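Local coordinates for protein acetylserotonin O-methyltransferase (Homo sapiens, PDB 4A6D) that catalyses the transfer of a methyl group from S-adenosyl-L-methionine to N-acetylserotonin, yielding melatonin, and works as a homodimer, at residues S170-F175 with A194-S199; S178-M183 with A340-K345. All coordinates share one frame; numbering follows the deposited sequence.

Contact 1: residues S170-F175 with A194-S199; sequences SVLTAF and AKECMS
Leu-172 reaches from helix 164-173 to helix 192-200 and does the touching with both of its methyl groups. They divide the work. CD1 comes up against the backbone of the partner helix, 3.6 Å from the N of Cys-197. From there it also meets the aliphatic part of Glu-196, with CG of that residue 3.7 Å from CD1 of Leu-172. CD2 turns to the sulfur instead and lies 4.0 Å from SG of Cys-197. Glu-196 and Leu-172 cross obliquely. With CG of Glu-196 anti to the backbone N (chi1 177°), its CG methylene stands toward CD1 of Leu-172. CB of Cys-197 completes the bed, 3.9 Å from CD1 of Leu-172. Leu-193 and Leu-200 of helix 192-200 also touch Leu-172, and the backbone O of Leu-172 accepts a hydrogen bond from the hydroxyl of Tyr-201. This is helix-to-helix packing within the Rossmann-like methyltransferase domain. The side chain of Glu-196 lies about 6 Å from that of Trp-164, an S-adenosyl-L-methionine-binding residue. No hydrogen bond or salt bridge joins the two segments. The contact therefore rests on apolar packing of one branched side chain against a helix surface.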
loop_
_atom_site.group_PDB
_atom_site.type_symbol
_atom_site.label_atom_id
_atom_site.label_comp_id
_atom_site.label_asym_id
_atom_site.label_seq_id
_atom_site.Cartn_x
_atom_site.Cartn_y
_atom_site.Cartn_z
ATOM N N SER A 170 3.476 22.721 17.575
ATOM C CA SER A 170 2.332 23.338 16.890
ATOM C C SER A 170 1.073 23.284 17.785
ATOM O O SER A 170 0.481 24.316 18.080
ATOM C CB SER A 170 2.047 22.638 15.555
ATOM O OG SER A 170 3.132 21.856 15.067
ATOM N N VAL A 171 0.691 22.081 18.215
ATOM C CA VAL A 171 -0.505 21.823 19.014
ATOM C C VAL A 171 -0.481 22.422 20.400
ATOM O O VAL A 171 -1.488 22.981 20.834
ATOM C CB VAL A 171 -0.962 20.346 18.985
ATOM C CG1 VAL A 171 -1.380 19.933 17.574
ATOM C CG2 VAL A 171 0.106 19.403 19.542
ATOM N N LEU A 172 0.669 22.354 21.082
ATOM C CA LEU A 172 0.787 22.889 22.429
ATOM C C LEU A 172 0.884 24.416 22.486
ATOM O O LEU A 172 0.517 25.004 23.516
ATOM C CB LEU A 172 1.905 22.190 23.211
ATOM C CG LEU A 172 1.782 20.651 23.325
ATOM C CD1 LEU A 172 3.071 20.042 23.783
ATOM C CD2 LEU A 172 0.617 20.222 24.218
ATOM N N THR A 173 1.331 25.059 21.373
ATOM C CA THR A 173 1.441 26.527 21.282
ATOM C C THR A 173 0.340 27.231 20.466
ATOM O O THR A 173 0.354 28.460 20.387
ATOM C CB THR A 173 2.860 27.022 20.949
ATOM O OG1 THR A 173 3.208 26.607 19.632
ATOM C CG2 THR A 173 3.898 26.578 21.973
ATOM N N ALA A 174 -0.632 26.467 19.920
ATOM C CA ALA A 174 -1.808 26.976 19.203
ATOM C C ALA A 174 -2.586 27.963 20.138
ATOM O O ALA A 174 -3.068 29.000 19.684
ATOM C CB ALA A 174 -2.704 25.800 18.794
ATOM N N PHE A 175 -2.675 27.629 21.439
ATOM C CA PHE A 175 -3.285 28.421 22.510
ATOM C C PHE A 175 -2.242 28.583 23.618
ATOM O O PHE A 175 -1.393 27.709 23.801
ATOM C CB PHE A 175 -4.541 27.719 23.083
ATOM C CG PHE A 175 -5.626 27.410 22.073
ATOM C CD1 PHE A 175 -6.557 28.384 21.703
ATOM C CD2 PHE A 175 -5.716 26.146 21.489
ATOM C CE1 PHE A 175 -7.540 28.108 20.738
ATOM C CE2 PHE A 175 -6.704 25.864 20.533
ATOM C CZ PHE A 175 -7.621 26.837 20.175
ATOM N N ALA A 194 3.744 15.326 27.081
ATOM C CA ALA A 194 3.928 15.958 28.390
ATOM C C ALA A 194 5.352 16.475 28.553
ATOM O O ALA A 194 5.525 17.562 29.076
ATOM C CB ALA A 194 3.604 14.978 29.492
ATOM N N LYS A 195 6.366 15.725 28.089
ATOM C CA LYS A 195 7.774 16.138 28.137
ATOM C C LYS A 195 7.948 17.444 27.355
ATOM O O LYS A 195 8.609 18.362 27.847
ATOM C CB LYS A 195 8.694 15.043 27.562
ATOM C CG LYS A 195 9.307 14.102 28.605
ATOM C CD LYS A 195 9.879 12.814 27.964
ATOM C CE LYS A 195 11.018 12.189 28.750
ATOM N NZ LYS A 195 11.318 10.800 28.305
ATOM N N GLU A 196 7.298 17.540 26.178
ATOM C CA GLU A 196 7.323 18.708 25.298
ATOM C C GLU A 196 6.597 19.865 25.946
ATOM O O GLU A 196 7.107 20.989 25.948
ATOM C CB GLU A 196 6.700 18.369 23.930
ATOM C CG GLU A 196 6.600 19.541 22.964
ATOM C CD GLU A 196 7.886 19.975 22.293
ATOM O OE1 GLU A 196 8.422 19.190 21.478
ATOM O OE2 GLU A 196 8.314 21.130 22.521
ATOM N N CYS A 197 5.419 19.585 26.519
ATOM C CA CYS A 197 4.591 20.569 27.207
ATOM C C CYS A 197 5.338 21.301 28.330
ATOM O O CYS A 197 5.289 22.532 28.397
ATOM C CB CYS A 197 3.311 19.920 27.713
ATOM S SG CYS A 197 1.926 21.063 27.862
ATOM N N MET A 198 6.086 20.547 29.150
ATOM C CA MET A 198 6.884 21.058 30.253
ATOM C C MET A 198 8.087 21.909 29.866
ATOM O O MET A 198 8.419 22.835 30.593
ATOM C CB MET A 198 7.227 19.942 31.232
ATOM C CG MET A 198 5.990 19.328 31.865
ATOM S SD MET A 198 4.915 20.510 32.744
ATOM C CE MET A 198 3.565 20.758 31.554
ATOM N N SER A 199 8.723 21.634 28.726
ATOM C CA SER A 199 9.845 22.454 28.256
ATOM C C SER A 199 9.286 23.769 27.692
ATOM O O SER A 199 9.877 24.834 27.893
ATOM C CB SER A 199 10.665 21.711 27.204
ATOM O OG SER A 199 9.875 21.363 26.082
#

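Contact 2: residues S178-M183 with A340-K345; sequences SVFPLM and AILARK
The chain of Arg-344 leaves with CG anti to the carbonyl carbon and is bent at chi2 (-71°) and chi3 (-64°), which curls its guanidinium round to Phe-180. Phe-180 comes from the opposite direction, its CG likewise anti to the carbonyl carbon. CZ of Phe-180 sits over the centre of one guanidinium face, 3.6 Å from CZ of Arg-344. CE1 of Phe-180 is beside it, 3.6 Å from NH2 of Arg-344. The two planes are 71° apart, so the groups do not stack flat. NE of Arg-344 lies at the ring edge, in its plane, 3.6 Å from CZ of Phe-180. Val-179 lays its CG1 over one face of the Phe-180 ring, and the same methyl is 4.2 Å from NH2 of Arg-344. Leu-342 adds an apolar touch, its CD1 4.2 Å from CZ of Phe-180. Leu-247 of strand 247-251 packs on both Phe-180 and Leu-342. NH2 of Arg-344 gives a hydrogen bond to the backbone O of Gly-276, which helps fix the guanidinium. With an alanine here in place of Arg-344, the CZ end of Phe-180 would probably lose its guanidinium cover and the carbonyl of Gly-276 this donor. The contact joins the lead-in to strand 182-186 with the end of strand 339-344, away from the annotated sites. Between the segments it relies on van der Waals packing, with the charged group's hydrogen bonding directed elsewhere.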
loop_
_atom_site.group_PDB
_atom_site.type_symbol
_atom_site.label_atom_id
_atom_site.label_comp_id
_atom_site.label_asym_id
_atom_site.label_seq_id
_atom_site.Cartn_x
_atom_site.Cartn_y
_atom_site.Cartn_z
ATOM N N SER A 178 -0.102 28.677 29.437
ATOM C CA SER A 178 0.581 29.143 30.653
ATOM C C SER A 178 -0.444 29.515 31.733
ATOM O O SER A 178 -0.126 29.543 32.921
ATOM C CB SER A 178 1.473 30.341 30.334
ATOM O OG SER A 178 0.710 31.525 30.156
ATOM N N VAL A 179 -1.684 29.757 31.288
ATOM C CA VAL A 179 -2.906 30.102 32.021
ATOM C C VAL A 179 -3.406 28.929 32.922
ATOM O O VAL A 179 -4.207 29.144 33.835
ATOM C CB VAL A 179 -3.906 30.536 30.902
ATOM C CG1 VAL A 179 -5.165 29.688 30.806
ATOM C CG2 VAL A 179 -4.228 32.010 30.965
ATOM N N PHE A 180 -2.936 27.688 32.632
ATOM C CA PHE A 180 -3.294 26.445 33.311
ATOM C C PHE A 180 -2.052 25.901 34.005
ATOM O O PHE A 180 -1.329 25.101 33.419
ATOM C CB PHE A 180 -3.807 25.426 32.280
ATOM C CG PHE A 180 -4.899 25.920 31.366
ATOM C CD1 PHE A 180 -6.188 26.138 31.849
ATOM C CD2 PHE A 180 -4.661 26.099 30.005
ATOM C CE1 PHE A 180 -7.212 26.553 30.992
ATOM C CE2 PHE A 180 -5.681 26.531 29.145
ATOM C CZ PHE A 180 -6.948 26.762 29.645
ATOM N N PRO A 181 -1.753 26.333 35.230
ATOM C CA PRO A 181 -0.538 25.841 35.906
ATOM C C PRO A 181 -0.441 24.326 36.094
ATOM O O PRO A 181 0.641 23.772 36.001
ATOM C CB PRO A 181 -0.578 26.556 37.265
ATOM C CG PRO A 181 -1.493 27.684 37.082
ATOM C CD PRO A 181 -2.509 27.254 36.106
ATOM N N LEU A 182 -1.556 23.671 36.374
ATOM C CA LEU A 182 -1.573 22.240 36.602
ATOM C C LEU A 182 -2.307 21.537 35.451
ATOM O O LEU A 182 -3.413 21.941 35.081
ATOM C CB LEU A 182 -2.153 21.970 37.994
ATOM C CG LEU A 182 -2.456 20.547 38.471
ATOM C CD1 LEU A 182 -1.274 19.574 38.268
ATOM C CD2 LEU A 182 -2.900 20.579 39.921
ATOM N N MET A 183 -1.642 20.537 34.831
ATOM C CA MET A 183 -2.201 19.840 33.665
ATOM C C MET A 183 -2.303 18.343 33.834
ATOM O O MET A 183 -1.572 17.754 34.624
ATOM C CB MET A 183 -1.375 20.146 32.400
ATOM C CG MET A 183 -1.236 21.602 32.092
ATOM S SD MET A 183 -0.356 21.812 30.539
ATOM C CE MET A 183 -0.212 23.583 30.482
ATOM N N ALA A 340 -5.478 21.567 17.077
ATOM C CA ALA A 340 -5.816 21.750 18.504
ATOM C C ALA A 340 -7.172 22.385 18.675
ATOM O O ALA A 340 -7.513 23.324 17.956
ATOM C CB ALA A 340 -4.767 22.624 19.171
ATOM N N ILE A 341 -7.942 21.871 19.625
ATOM C CA ILE A 341 -9.241 22.405 20.065
ATOM C C ILE A 341 -9.128 22.694 21.555
ATOM O O ILE A 341 -8.690 21.821 22.317
ATOM C CB ILE A 341 -10.408 21.397 19.857
ATOM C CG1 ILE A 341 -10.737 21.222 18.381
ATOM C CG2 ILE A 341 -11.665 21.813 20.684
ATOM C CD1 ILE A 341 -11.422 20.005 18.123
ATOM N N LEU A 342 -9.586 23.897 21.969
ATOM C CA LEU A 342 -9.674 24.281 23.366
ATOM C C LEU A 342 -11.074 24.792 23.694
ATOM O O LEU A 342 -11.586 25.676 23.000
ATOM C CB LEU A 342 -8.619 25.336 23.712
ATOM C CG LEU A 342 -8.648 25.898 25.122
ATOM C CD1 LEU A 342 -8.118 24.883 26.100
ATOM C CD2 LEU A 342 -7.818 27.181 25.214
ATOM N N ALA A 343 -11.679 24.234 24.751
ATOM C CA ALA A 343 -12.967 24.672 25.310
ATOM C C ALA A 343 -12.809 24.857 26.831
ATOM O O ALA A 343 -11.884 24.313 27.443
ATOM C CB ALA A 343 -14.065 23.671 24.994
ATOM N N ARG A 344 -13.697 25.634 27.439
ATOM C CA ARG A 344 -13.574 25.943 28.844
ATOM C C ARG A 344 -14.819 25.628 29.622
ATOM O O ARG A 344 -15.882 25.466 29.030
ATOM C CB ARG A 344 -13.260 27.447 29.012
ATOM C CG ARG A 344 -12.221 28.009 28.026
ATOM C CD ARG A 344 -10.820 27.501 28.334
ATOM N NE ARG A 344 -10.383 27.982 29.642
ATOM C CZ ARG A 344 -9.658 29.073 29.828
ATOM N NH1 ARG A 344 -9.235 29.784 28.789
ATOM N NH2 ARG A 344 -9.338 29.459 31.054
ATOM N N LYS A 345 -14.694 25.585 30.955
ATOM C CA LYS A 345 -15.811 25.440 31.882
ATOM C C LYS A 345 -16.120 26.833 32.470
ATOM O O LYS A 345 -15.205 27.518 32.945
ATOM C CB LYS A 345 -15.503 24.418 33.006
ATOM C CG LYS A 345 -16.650 24.318 33.987
ATOM C CD LYS A 345 -16.414 23.313 35.062
ATOM C CE LYS A 345 -17.688 22.945 35.774
ATOM N NZ LYS A 345 -17.504 21.728 36.611
#

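How the contacts relate
The centres of contacts 1 and 2 are 11 Å apart, in the Rossmann-like methyltransferase domain. Along the chain their segments alternate: 170-175, 178-183, 194-199, then 340-345 near the C-terminus. Helix 164-173, strand 182-186 and helix 192-200 follow one another. Strands 182-186 and 339-344 belong to one seven-stranded mixed sheet, with strands 247-251 and 278-283 between them. The contacts also touch directly. SG of Cys-197 is 3.6 Å from SD of Met-183, and CD2 of Phe-175 is 3.7 Å from CB of Leu-342. Contact 1 thus pairs helices packed on this sheet, while contact 2 sets the loop leading into strand 182-186 against the last strand, 339-344.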